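Local coordinates for protein branched-chain phosphotransacylase (Enterococcus faecalis, PDB 1YCO) that probably transfers acyl groups, as in the phosphate acetyltransferase and butyryltransferase family, plausibly between coenzyme A and phosphate, at residues 9-14 with 33-38; 57-62 with 90-95; 98-103 with 244-249; 104-109 with 237-242; 152-157 with 189-194. All coordinates share one frame; numbering follows the deposited sequence.

Contact 1 of 5, residues 9-14 with 33-38; sequences GSQPEI and VFDTNE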
# COMPACT_ATOMS: atom_id res chain seq x y z
N GLY A 9 9.41 5.12 -29.71
CA GLY A 9 8.80 6.39 -29.38
C GLY A 9 8.05 7.10 -30.50
O GLY A 9 7.53 8.19 -30.30
N SER A 10 7.99 6.49 -31.68
CA SER A 10 7.28 7.14 -32.77
C SER A 10 5.78 6.90 -32.62
O SER A 10 5.17 6.24 -33.46
CB SER A 10 7.78 6.61 -34.11
OG SER A 10 7.22 7.38 -35.16
N GLN A 11 5.21 7.45 -31.56
CA GLN A 11 3.79 7.28 -31.27
C GLN A 11 3.13 8.61 -30.88
O GLN A 11 3.75 9.45 -30.22
CB GLN A 11 3.63 6.29 -30.12
CG GLN A 11 4.48 5.04 -30.28
CD GLN A 11 3.99 4.12 -31.38
OE1 GLN A 11 4.60 3.09 -31.67
NE2 GLN A 11 2.87 4.48 -32.01
N PRO A 12 1.86 8.82 -31.27
CA PRO A 12 1.20 10.08 -30.92
C PRO A 12 1.20 10.35 -29.42
O PRO A 12 1.13 11.50 -28.98
CB PRO A 12 -0.20 9.92 -31.52
CG PRO A 12 -0.44 8.45 -31.42
CD PRO A 12 0.90 7.86 -31.84
N GLU A 13 1.29 9.27 -28.64
CA GLU A 13 1.33 9.39 -27.18
C GLU A 13 2.71 9.93 -26.77
O GLU A 13 2.81 10.82 -25.91
CB GLU A 13 1.11 8.02 -26.53
CG GLU A 13 -0.08 7.23 -27.07
CD GLU A 13 0.27 6.36 -28.26
OE1 GLU A 13 1.33 5.69 -28.21
OE2 GLU A 13 -0.52 6.33 -29.23
N ILE A 14 3.77 9.41 -27.38
CA ILE A 14 5.11 9.87 -27.08
C ILE A 14 5.28 11.29 -27.62
O ILE A 14 5.93 12.13 -27.00
CB ILE A 14 6.19 8.93 -27.69
CG1 ILE A 14 6.10 7.54 -27.05
CG2 ILE A 14 7.58 9.50 -27.50
CD1 ILE A 14 6.30 7.52 -25.52
N VAL A 33 14.31 9.21 -31.44
CA VAL A 33 13.35 8.12 -31.37
C VAL A 33 13.60 6.99 -32.36
O VAL A 33 13.87 7.24 -33.53
CB VAL A 33 11.93 8.64 -31.62
CG1 VAL A 33 10.93 7.49 -31.53
CG2 VAL A 33 11.59 9.73 -30.61
N PHE A 34 13.48 5.76 -31.88
CA PHE A 34 13.65 4.58 -32.72
C PHE A 34 12.33 3.82 -32.71
O PHE A 34 11.74 3.63 -31.65
CB PHE A 34 14.74 3.65 -32.17
CG PHE A 34 16.03 4.35 -31.84
CD1 PHE A 34 16.13 5.15 -30.70
CD2 PHE A 34 17.15 4.17 -32.64
CE1 PHE A 34 17.33 5.76 -30.37
CE2 PHE A 34 18.36 4.78 -32.31
CZ PHE A 34 18.45 5.58 -31.17
N ASP A 35 11.87 3.37 -33.87
CA ASP A 35 10.61 2.63 -33.90
C ASP A 35 10.42 1.89 -35.22
O ASP A 35 10.96 2.29 -36.26
CB ASP A 35 9.44 3.61 -33.68
CG ASP A 35 8.21 2.94 -33.05
OD1 ASP A 35 7.94 1.76 -33.36
OD2 ASP A 35 7.51 3.62 -32.26
N THR A 36 9.65 0.82 -35.18
CA THR A 36 9.36 0.05 -36.38
C THR A 36 8.17 0.71 -37.07
O THR A 36 7.91 0.45 -38.24
CB THR A 36 9.00 -1.41 -36.04
OG1 THR A 36 8.06 -1.43 -34.96
CG2 THR A 36 10.25 -2.17 -35.64
N ASN A 37 7.46 1.56 -36.34
CA ASN A 37 6.29 2.28 -36.87
C ASN A 37 6.76 3.50 -37.64
O ASN A 37 7.81 4.06 -37.34
CB ASN A 37 5.38 2.72 -35.72
CG ASN A 37 4.02 3.20 -36.19
OD1 ASN A 37 3.27 2.46 -36.84
ND2 ASN A 37 3.69 4.45 -35.88
N GLU A 38 5.99 3.93 -38.64
CA GLU A 38 6.39 5.09 -39.43
C GLU A 38 6.52 6.34 -38.56
O GLU A 38 6.04 6.37 -37.43
CB GLU A 38 5.38 5.35 -40.57
CG GLU A 38 5.77 6.53 -41.48
CD GLU A 38 7.10 6.31 -42.21
OE1 GLU A 38 7.07 5.96 -43.42
OE2 GLU A 38 8.17 6.48 -41.58
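Asp35 lays its CB against the CB of Ser10, the two carbons 3.5 Å apart, where the loop after strand 2-7 meets the end of strand 29-35 and the turn beyond it. The two strands and helix 12-24 form a beta-alpha-beta unit, so the contact lies at the C-terminal ends of neighbouring parallel strands. With its CG anti to the backbone N (chi1 -152°), Asp35 swings its carboxylate to the backbone of the other loop, and OD2 takes a weak hydrogen bond from Ser10 N at 3.0 Å. The other oxygen, OD1, turns back on its own chain: Asn37 N reaches it at 3.0 Å from well above the carboxylate plane, closing an Asx turn. An aspartate suits this place because one short, two-pronged group can tie a turn and hold the opposing loop at once. The Gln11 and Asp35 side chains cross at about a right angle, with amide and carboxylate planes 68° apart. Gln11 also stands at the N-cap position of helix 12-24. Further backbone support comes from a weak hydrogen bond from Gly9 N to Phe34 O at 3.4 Å, while Val33, on the same strand as Phe34, packs on Ile6 of strand 2-7. Farther out, Asn37 ND2 makes a long, weak bond to Ser10 O at 3.4 Å. Ser10, whose short side chain lets the loops come close, sends its hydroxyl OG to Glu38 O at 2.8 Å, approaching 33° out of the carbonyl plane.

Contact 2 of 5, residues 57-62 with 90-95; sequences VAQEAV and SEHQLK
Val62 holds CG1 anti to its backbone N (chi1 178°), while His92 turns its ring back beside its own backbone N (chi1 -62°), and these two settings bring the methyl over the imidazole. CG1 stands over one face of the His92 ring, 3.9 Å from its centroid and 19° off the normal, displaced toward the CD2 side; the separation of CG1 and CD2 is 3.7 Å. This is a CH-pi contact. Across the opposite face lies CG of Glu91, so the ring is sandwiched between a valine methyl and an aliphatic methylene of the preceding residue, which probably limits its rocking. The ring's NE2 has a weak hydrogen bond to Glu86 of helix 80-87, which may help to fix its rotation. A histidine suits such a place, offering flat faces to hydrocarbon and a polar edge to a carboxylate. The same valine methyl is shared: Leu94 CD1 comes to 3.6 Å from Val62 CG1, and the leucine also rests on Val65, three residues farther along the same helix. Nearer the solvent, the Gln59 and Glu91 side chains cross at about a right angle, with OE1 of Gln59 4.0 Å from OE2 of Glu91, too far for a bond. No hydrogen bond joins the two segments, and what holds them is apolar fit. Val62 further touches Leu83 and Met87 of helix 80-87, so a branched residue of helix 54-66 meets both that helix and the irregular segment 90-95 after it: plain helix-to-loop packing on the outside of an alpha/beta domain's parallel sheet.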
# COMPACT_ATOMS: atom_id res chain seq x y z
N VAL A 57 15.04 -2.09 -32.59
CA VAL A 57 14.67 -0.83 -31.95
C VAL A 57 15.34 -0.71 -30.58
O VAL A 57 15.99 0.30 -30.27
CB VAL A 57 13.12 -0.73 -31.71
CG1 VAL A 57 12.77 0.60 -31.05
CG2 VAL A 57 12.37 -0.89 -33.02
N ALA A 58 15.18 -1.75 -29.78
CA ALA A 58 15.76 -1.81 -28.44
C ALA A 58 17.27 -1.76 -28.50
O ALA A 58 17.90 -0.96 -27.81
CB ALA A 58 15.31 -3.08 -27.73
N GLN A 59 17.87 -2.60 -29.34
CA GLN A 59 19.32 -2.64 -29.43
C GLN A 59 19.90 -1.28 -29.80
O GLN A 59 20.91 -0.86 -29.25
CB GLN A 59 19.77 -3.69 -30.45
CG GLN A 59 21.27 -3.97 -30.40
CD GLN A 59 22.09 -3.02 -31.26
OE1 GLN A 59 23.30 -2.87 -31.07
NE2 GLN A 59 21.44 -2.38 -32.23
N GLU A 60 19.25 -0.59 -30.73
CA GLU A 60 19.72 0.71 -31.17
C GLU A 60 19.51 1.82 -30.14
O GLU A 60 20.32 2.74 -30.03
CB GLU A 60 19.07 1.05 -32.51
CG GLU A 60 19.55 0.14 -33.62
CD GLU A 60 19.21 0.65 -35.00
OE1 GLU A 60 18.02 0.57 -35.39
OE2 GLU A 60 20.13 1.15 -35.70
N ALA A 61 18.42 1.72 -29.37
CA ALA A 61 18.11 2.69 -28.32
C ALA A 61 19.13 2.58 -27.18
O ALA A 61 19.69 3.58 -26.72
CB ALA A 61 16.71 2.44 -27.77
N VAL A 62 19.36 1.34 -26.75
CA VAL A 62 20.29 1.03 -25.66
C VAL A 62 21.72 1.34 -26.07
O VAL A 62 22.55 1.69 -25.23
CB VAL A 62 20.21 -0.47 -25.27
CG1 VAL A 62 21.22 -0.78 -24.17
CG2 VAL A 62 18.80 -0.81 -24.81
N SER A 90 26.27 -7.78 -21.84
CA SER A 90 27.66 -7.41 -21.58
C SER A 90 28.27 -6.45 -22.60
O SER A 90 29.09 -5.60 -22.25
CB SER A 90 28.53 -8.67 -21.52
OG SER A 90 28.06 -9.58 -20.53
N GLU A 91 27.87 -6.58 -23.87
CA GLU A 91 28.39 -5.72 -24.94
C GLU A 91 28.21 -4.23 -24.64
O GLU A 91 29.02 -3.40 -25.04
CB GLU A 91 27.72 -6.07 -26.29
CG GLU A 91 26.22 -5.74 -26.36
CD GLU A 91 25.56 -6.11 -27.70
OE1 GLU A 91 25.34 -7.32 -27.97
OE2 GLU A 91 25.24 -5.19 -28.49
N HIS A 92 27.14 -3.90 -23.91
CA HIS A 92 26.82 -2.51 -23.58
C HIS A 92 27.45 -1.99 -22.30
O HIS A 92 27.83 -0.83 -22.22
CB HIS A 92 25.31 -2.34 -23.50
CG HIS A 92 24.60 -2.61 -24.79
ND1 HIS A 92 24.93 -1.97 -25.97
CD2 HIS A 92 23.57 -3.44 -25.08
CE1 HIS A 92 24.12 -2.39 -26.93
NE2 HIS A 92 23.28 -3.27 -26.42
N GLN A 93 27.55 -2.85 -21.29
CA GLN A 93 28.15 -2.48 -20.01
C GLN A 93 27.47 -1.30 -19.30
O GLN A 93 28.14 -0.50 -18.64
CB GLN A 93 29.62 -2.15 -20.21
CG GLN A 93 30.34 -3.09 -21.16
CD GLN A 93 31.83 -2.81 -21.24
OE1 GLN A 93 32.61 -3.28 -20.40
NE2 GLN A 93 32.24 -2.03 -22.23
N LEU A 94 26.14 -1.20 -19.41
CA LEU A 94 25.42 -0.10 -18.77
C LEU A 94 25.34 -0.19 -17.25
O LEU A 94 25.60 0.79 -16.53
CB LEU A 94 24.01 0.02 -19.33
CG LEU A 94 23.90 0.67 -20.71
CD1 LEU A 94 22.43 0.74 -21.10
CD2 LEU A 94 24.51 2.06 -20.68
N LYS A 95 24.98 -1.37 -16.77
CA LYS A 95 24.86 -1.62 -15.34
C LYS A 95 26.20 -1.27 -14.68
O LYS A 95 27.26 -1.65 -15.19
CB LYS A 95 24.50 -3.09 -15.11
CG LYS A 95 24.11 -3.48 -13.71
CD LYS A 95 23.54 -4.91 -13.71
CE LYS A 95 23.21 -5.40 -12.30
NZ LYS A 95 24.41 -5.46 -11.45

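Contact 3 of 5, residues 98-103 with 244-249; sequences PILSHV and VGTKVP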
# COMPACT_ATOMS: atom_id res chain seq x y z
N PRO A 98 25.96 -2.85 -7.96
CA PRO A 98 25.73 -4.25 -7.57
C PRO A 98 24.41 -4.81 -8.10
O PRO A 98 24.35 -5.93 -8.60
CB PRO A 98 25.77 -4.17 -6.04
CG PRO A 98 26.80 -3.13 -5.80
CD PRO A 98 26.49 -2.06 -6.84
N ILE A 99 23.34 -4.02 -7.99
CA ILE A 99 22.03 -4.45 -8.46
C ILE A 99 21.20 -3.28 -9.00
O ILE A 99 21.50 -2.12 -8.72
CB ILE A 99 21.19 -5.10 -7.34
CG1 ILE A 99 20.61 -4.02 -6.45
CG2 ILE A 99 22.04 -6.06 -6.51
CD1 ILE A 99 19.11 -4.11 -6.29
N LEU A 100 20.17 -3.60 -9.78
CA LEU A 100 19.28 -2.59 -10.32
C LEU A 100 18.07 -2.50 -9.38
O LEU A 100 17.66 -3.49 -8.79
CB LEU A 100 18.80 -2.97 -11.73
CG LEU A 100 19.83 -3.04 -12.87
CD1 LEU A 100 19.13 -3.52 -14.15
CD2 LEU A 100 20.47 -1.68 -13.09
N SER A 101 17.51 -1.31 -9.26
CA SER A 101 16.36 -1.11 -8.42
C SER A 101 15.49 -0.03 -9.06
O SER A 101 15.89 0.60 -10.04
CB SER A 101 16.78 -0.67 -7.00
OG SER A 101 17.41 0.61 -6.99
N HIS A 102 14.30 0.17 -8.52
CA HIS A 102 13.45 1.21 -9.04
C HIS A 102 13.26 2.18 -7.90
O HIS A 102 13.09 1.78 -6.74
CB HIS A 102 12.12 0.66 -9.52
CG HIS A 102 11.21 1.70 -10.10
ND1 HIS A 102 10.55 2.62 -9.32
CD2 HIS A 102 10.87 1.97 -11.38
CE1 HIS A 102 9.84 3.42 -10.10
NE2 HIS A 102 10.01 3.05 -11.35
N VAL A 103 13.33 3.45 -8.24
CA VAL A 103 13.16 4.52 -7.27
C VAL A 103 12.18 5.54 -7.83
O VAL A 103 12.27 5.94 -8.99
CB VAL A 103 14.51 5.24 -6.99
CG1 VAL A 103 14.27 6.50 -6.16
CG2 VAL A 103 15.46 4.30 -6.26
N VAL A 244 17.29 2.66 -11.44
CA VAL A 244 18.64 3.09 -11.13
C VAL A 244 19.58 1.89 -11.08
O VAL A 244 19.14 0.74 -11.08
CB VAL A 244 18.69 3.88 -9.79
CG1 VAL A 244 17.99 5.21 -9.94
CG2 VAL A 244 18.06 3.07 -8.66
N GLY A 245 20.88 2.17 -11.04
CA GLY A 245 21.87 1.11 -11.03
C GLY A 245 22.69 1.14 -12.31
O GLY A 245 23.85 0.72 -12.34
N THR A 246 22.08 1.65 -13.37
CA THR A 246 22.75 1.77 -14.66
C THR A 246 23.44 3.12 -14.69
O THR A 246 23.20 3.95 -13.83
CB THR A 246 21.74 1.68 -15.83
OG1 THR A 246 20.67 2.61 -15.60
CG2 THR A 246 21.17 0.27 -15.92
N LYS A 247 24.30 3.35 -15.68
CA LYS A 247 24.99 4.63 -15.74
C LYS A 247 24.08 5.70 -16.33
O LYS A 247 24.46 6.87 -16.43
CB LYS A 247 26.29 4.50 -16.54
CG LYS A 247 26.15 3.83 -17.89
CD LYS A 247 27.52 3.62 -18.54
CE LYS A 247 28.45 2.81 -17.64
NZ LYS A 247 29.74 2.53 -18.33
N VAL A 248 22.88 5.29 -16.71
CA VAL A 248 21.90 6.21 -17.26
C VAL A 248 20.49 5.91 -16.70
O VAL A 248 20.04 4.76 -16.70
CB VAL A 248 21.89 6.12 -18.82
CG1 VAL A 248 20.64 6.74 -19.38
CG2 VAL A 248 23.13 6.82 -19.39
N PRO A 249 19.79 6.94 -16.18
CA PRO A 249 18.44 6.76 -15.63
C PRO A 249 17.56 6.11 -16.69
O PRO A 249 17.62 6.48 -17.87
CB PRO A 249 18.00 8.19 -15.35
CG PRO A 249 19.26 8.84 -14.93
CD PRO A 249 20.27 8.31 -15.94
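Ser101 O accepts the shortest hydrogen bond between the two segments, from Val244 N at 2.9 Å. The return bond runs from Ser101 N to Val244 O at 3.2 Å. Together they make Ser101 and Val244 an antiparallel hydrogen-bonded pair, at the end of the pairing between strands 101-107 and 238-244. Val244 O is approached further by Leu100 CA, a CA-H...O contact of 3.4 Å. On the face shared by Ser101 and Val244, the valine's chi1 of -69° sets CG1 beside the backbone N and leaves CG2 between the backbone N and the carbonyl carbon, where it meets Val103 CG2 at 3.7 Å. Serine is compact enough to lie beside that methyl, and its buried hydroxyl is satisfied by Asn136 of helix 127-143. Beyond the pair the chain leaves the sheet at Gly245, whose positive phi (114°) suits a residue without a side chain; a CB would also run into Leu100 CD2 and Ile99 O. Leu100 CD2 instead lies alongside the glycine backbone and reaches Thr246 CG2 at 3.5 Å. Helix 127-143 packs on Val244 through Asn136 and Val140, and helix 259-274 adds Gln272 against Val244 and Phe268 against Val103. Residues of both helices thus pack against the strand end, just before the chain crosses to strand 250-252 of the other sheet.

Contact 4 of 5, residues 104-109 with 237-242; sequences AMVELP and AKVGGT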
# COMPACT_ATOMS: atom_id res chain seq x y z
N ALA A 104 11.26 5.97 -6.99
CA ALA A 104 10.25 6.94 -7.37
C ALA A 104 10.34 8.17 -6.49
O ALA A 104 10.72 8.10 -5.32
CB ALA A 104 8.85 6.33 -7.26
N MET A 105 10.00 9.32 -7.07
CA MET A 105 9.97 10.57 -6.32
C MET A 105 8.50 10.91 -6.15
O MET A 105 7.74 10.94 -7.12
CB MET A 105 10.70 11.70 -7.06
CG MET A 105 10.53 13.05 -6.34
SD MET A 105 12.00 14.07 -6.25
CE MET A 105 11.70 15.26 -7.57
N VAL A 106 8.10 11.17 -4.91
CA VAL A 106 6.72 11.49 -4.57
C VAL A 106 6.55 12.91 -4.00
O VAL A 106 7.26 13.30 -3.08
CB VAL A 106 6.16 10.50 -3.53
CG1 VAL A 106 4.67 10.71 -3.35
CG2 VAL A 106 6.46 9.07 -3.94
N GLU A 107 5.61 13.67 -4.56
CA GLU A 107 5.35 15.02 -4.08
C GLU A 107 3.89 15.12 -3.63
O GLU A 107 2.97 14.98 -4.43
CB GLU A 107 5.63 16.03 -5.19
CG GLU A 107 7.10 16.16 -5.55
CD GLU A 107 7.37 17.20 -6.64
OE1 GLU A 107 6.91 18.35 -6.49
OE2 GLU A 107 8.06 16.86 -7.64
N LEU A 108 3.70 15.36 -2.33
CA LEU A 108 2.37 15.49 -1.76
C LEU A 108 1.81 16.90 -1.90
O LEU A 108 2.56 17.86 -2.07
CB LEU A 108 2.39 15.06 -0.30
CG LEU A 108 2.70 13.58 -0.12
CD1 LEU A 108 2.83 13.28 1.37
CD2 LEU A 108 1.61 12.73 -0.76
N PRO A 109 0.47 17.04 -1.83
CA PRO A 109 -0.28 18.30 -1.94
C PRO A 109 0.38 19.56 -1.39
O PRO A 109 0.66 20.50 -2.14
CB PRO A 109 -1.59 17.97 -1.22
CG PRO A 109 -1.82 16.58 -1.68
CD PRO A 109 -0.45 15.93 -1.53
N ALA A 237 -0.99 12.92 -5.18
CA ALA A 237 0.45 13.06 -5.22
C ALA A 237 1.00 12.99 -6.63
O ALA A 237 0.43 12.31 -7.50
CB ALA A 237 1.08 11.98 -4.36
N LYS A 238 2.09 13.71 -6.86
CA LYS A 238 2.77 13.68 -8.15
C LYS A 238 3.88 12.65 -7.96
O LYS A 238 4.60 12.68 -6.97
CB LYS A 238 3.35 15.07 -8.49
CG LYS A 238 2.27 16.14 -8.66
CD LYS A 238 2.81 17.42 -9.29
CE LYS A 238 3.90 18.06 -8.43
NZ LYS A 238 4.43 19.30 -9.07
N VAL A 239 3.99 11.72 -8.90
CA VAL A 239 4.99 10.67 -8.80
C VAL A 239 5.75 10.46 -10.09
O VAL A 239 5.17 10.50 -11.17
CB VAL A 239 4.33 9.33 -8.40
CG1 VAL A 239 5.40 8.29 -8.17
CG2 VAL A 239 3.49 9.51 -7.15
N GLY A 240 7.05 10.24 -9.96
CA GLY A 240 7.91 10.00 -11.11
C GLY A 240 8.85 8.86 -10.75
O GLY A 240 9.33 8.76 -9.61
N GLY A 241 9.14 7.99 -11.71
CA GLY A 241 10.03 6.87 -11.40
C GLY A 241 11.08 6.56 -12.44
O GLY A 241 10.90 6.81 -13.63
N THR A 242 12.19 6.01 -11.99
CA THR A 242 13.26 5.65 -12.88
C THR A 242 13.95 4.43 -12.31
O THR A 242 13.95 4.21 -11.10
CB THR A 242 14.33 6.77 -13.00
OG1 THR A 242 14.95 6.95 -11.72
CG2 THR A 242 13.70 8.07 -13.44
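Ala104 and Val239 mark the tightly packed half of this contact: Ala104 CB lies 4.1 Å from Val239 CG1, and the backbones close to 4.0 Å between Ala104 CA and Gly241 CA. Small residues permit that approach, alanine on one strand and Gly241, with no side chain, on the other. Val106 continues the same buried face, its CG1 touching Ala237 CB at 3.9 Å, and Tyr228 and Leu231 of helix 221-234 pack over these residues. Strands 104-107 and 238-242 run antiparallel, 170° between their directions, the second of them at the edge of the mixed six-stranded sheet. Two hydrogen-bonded pairs hold them, Met105 with Gly240 and Glu107 with Lys238; Met105 N lies 2.7 Å from Gly240 O. The face bearing Met105, Glu107 and Lys238 is different. Met105 packs on Phe268 of helix 259-274, but farther along, long charged chains that tolerate water take over. Glu107 stretches beyond CG while Lys238 bends at chi3 (-61°), bringing the ammonium beside the carboxylate; the salt bridge from OE1 of Glu107 to NZ of Lys238 is long, 3.7 Å. Past the last strand pair, Leu108 CD2 touches Ala237 CB at 3.7 Å, and Leu108 also packs on Phe234 of the second subunit.

Contact 5 of 5, residues 152-157 with 189-194; sequences ALLSAA and LSLDLA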
# COMPACT_ATOMS: atom_id res chain seq x y z
N ALA A 152 13.73 5.26 6.11
CA ALA A 152 12.84 4.47 6.91
C ALA A 152 12.54 3.12 6.27
O ALA A 152 12.13 3.04 5.11
CB ALA A 152 11.54 5.24 7.14
N LEU A 153 12.77 2.07 7.05
CA LEU A 153 12.51 0.70 6.62
C LEU A 153 11.11 0.39 7.12
O LEU A 153 10.88 0.15 8.30
CB LEU A 153 13.53 -0.24 7.25
CG LEU A 153 14.97 0.21 6.97
CD1 LEU A 153 15.96 -0.76 7.60
CD2 LEU A 153 15.17 0.27 5.45
N LEU A 154 10.16 0.42 6.19
CA LEU A 154 8.75 0.20 6.49
C LEU A 154 8.32 -1.20 6.85
O LEU A 154 8.75 -2.17 6.25
CB LEU A 154 7.90 0.66 5.32
CG LEU A 154 7.73 2.15 5.10
CD1 LEU A 154 6.80 2.33 3.89
CD2 LEU A 154 7.11 2.80 6.33
N SER A 155 7.43 -1.28 7.83
CA SER A 155 6.86 -2.54 8.28
C SER A 155 5.49 -2.25 8.90
O SER A 155 5.19 -1.11 9.24
CB SER A 155 7.78 -3.22 9.30
OG SER A 155 7.28 -4.49 9.65
N ALA A 156 4.65 -3.28 9.03
CA ALA A 156 3.31 -3.12 9.58
C ALA A 156 3.29 -2.60 11.01
O ALA A 156 2.53 -1.68 11.35
CB ALA A 156 2.55 -4.44 9.50
N ALA A 157 4.13 -3.18 11.86
CA ALA A 157 4.20 -2.75 13.27
C ALA A 157 5.36 -1.79 13.50
O ALA A 157 6.34 -1.78 12.74
CB ALA A 157 4.34 -3.99 14.18
N LEU A 189 9.42 0.64 11.01
CA LEU A 189 8.68 1.88 11.18
C LEU A 189 7.43 1.74 10.34
O LEU A 189 7.46 1.17 9.25
CB LEU A 189 9.47 3.09 10.69
CG LEU A 189 10.18 4.01 11.66
CD1 LEU A 189 10.54 5.30 10.93
CD2 LEU A 189 9.29 4.34 12.87
N SER A 190 6.34 2.27 10.87
CA SER A 190 5.06 2.25 10.20
C SER A 190 4.99 3.49 9.33
O SER A 190 5.61 4.51 9.64
CB SER A 190 3.95 2.28 11.23
OG SER A 190 4.08 3.45 12.02
N LEU A 191 4.22 3.40 8.24
CA LEU A 191 4.05 4.51 7.30
C LEU A 191 3.71 5.85 7.97
O LEU A 191 4.30 6.87 7.65
CB LEU A 191 2.96 4.16 6.27
CG LEU A 191 2.65 5.16 5.15
CD1 LEU A 191 3.79 5.19 4.15
CD2 LEU A 191 1.34 4.79 4.45
N ASP A 192 2.75 5.86 8.88
CA ASP A 192 2.40 7.12 9.54
C ASP A 192 3.55 7.67 10.38
O ASP A 192 3.86 8.86 10.32
CB ASP A 192 1.15 6.94 10.40
CG ASP A 192 1.27 5.79 11.34
OD1 ASP A 192 2.28 5.05 11.21
OD2 ASP A 192 0.38 5.60 12.20
N LEU A 193 4.19 6.81 11.18
CA LEU A 193 5.32 7.27 11.99
C LEU A 193 6.50 7.72 11.11
O LEU A 193 7.37 8.48 11.55
CB LEU A 193 5.78 6.19 12.98
CG LEU A 193 4.77 5.94 14.12
CD1 LEU A 193 5.15 4.69 14.91
CD2 LEU A 193 4.74 7.16 15.03
N ALA A 194 6.51 7.26 9.87
CA ALA A 194 7.57 7.63 8.95
C ALA A 194 7.34 8.95 8.20
O ALA A 194 8.29 9.70 7.93
CB ALA A 194 7.80 6.51 7.95
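Backbone hydrogen bonds set the frame, joining Leu154 and Leu189 as a parallel pair. Leu189 N gives to Leu153 O at 3.1 Å, and Leu189 O accepts from Ser155 N at 2.8 Å, so both polar groups of Leu189 are used by residues flanking Leu154. That same carbonyl oxygen also meets Leu154 CA at 3.2 Å in a CA-H...O contact. Apolar contacts fill one side of the strand. Ala152 CB touches Leu189 CD1 at 3.9 Å and Ala194 CB at 4.0 Å, small methyls that let the first turn of helix 191-195 lie close to the strand. Leu154, with CG set beside its own backbone N (chi1 -74°), sends CD2 over the start of that helix, to 3.5 Å from Leu191 N, while CD1 meets Leu191 CD1. Polar side chains close the helix start. Ser190, the N-cap residue, donates OG to Asp192 OD1 at 2.5 Å, and Leu193 N reaches the same oxygen from above the carboxylate plane. Ser155 OG bonds instead to Ser166. The second subunit is near: Ala156 N has a weak bond to its Asp222. Asp192 is thus held at OD1 by a hydroxyl and an amide at the helix's start, with OD2 in a long, weak ion pair with Lys229 of the second subunit, while the leucines and alanines bury the strand-to-helix turn.

In the fold
Contacts 3 and 4 lie nearest the middle of the chain and extend the pairing of strands 101-107 and 238-244, meeting through a probable hydrogen bond between Val103 and Thr242. Contact 5 reaches the far side of that mixed sheet, its centre 19 Å from contact 4's, and both approach the second subunit. Contacts 1 and 2 belong to the parallel-sheet half and touch where Phe34 packs on helix 54-66. Contact 2 in turn joins contact 3 through Leu94 and Lys247. Chemistry follows place: regular backbone bonding in 3 and 4, side-chain-to-backbone polar bonds in loop contact 1, apolar packing without cross bonds in 2, and a mixture in 5. Contact 4 alone is only partly buried.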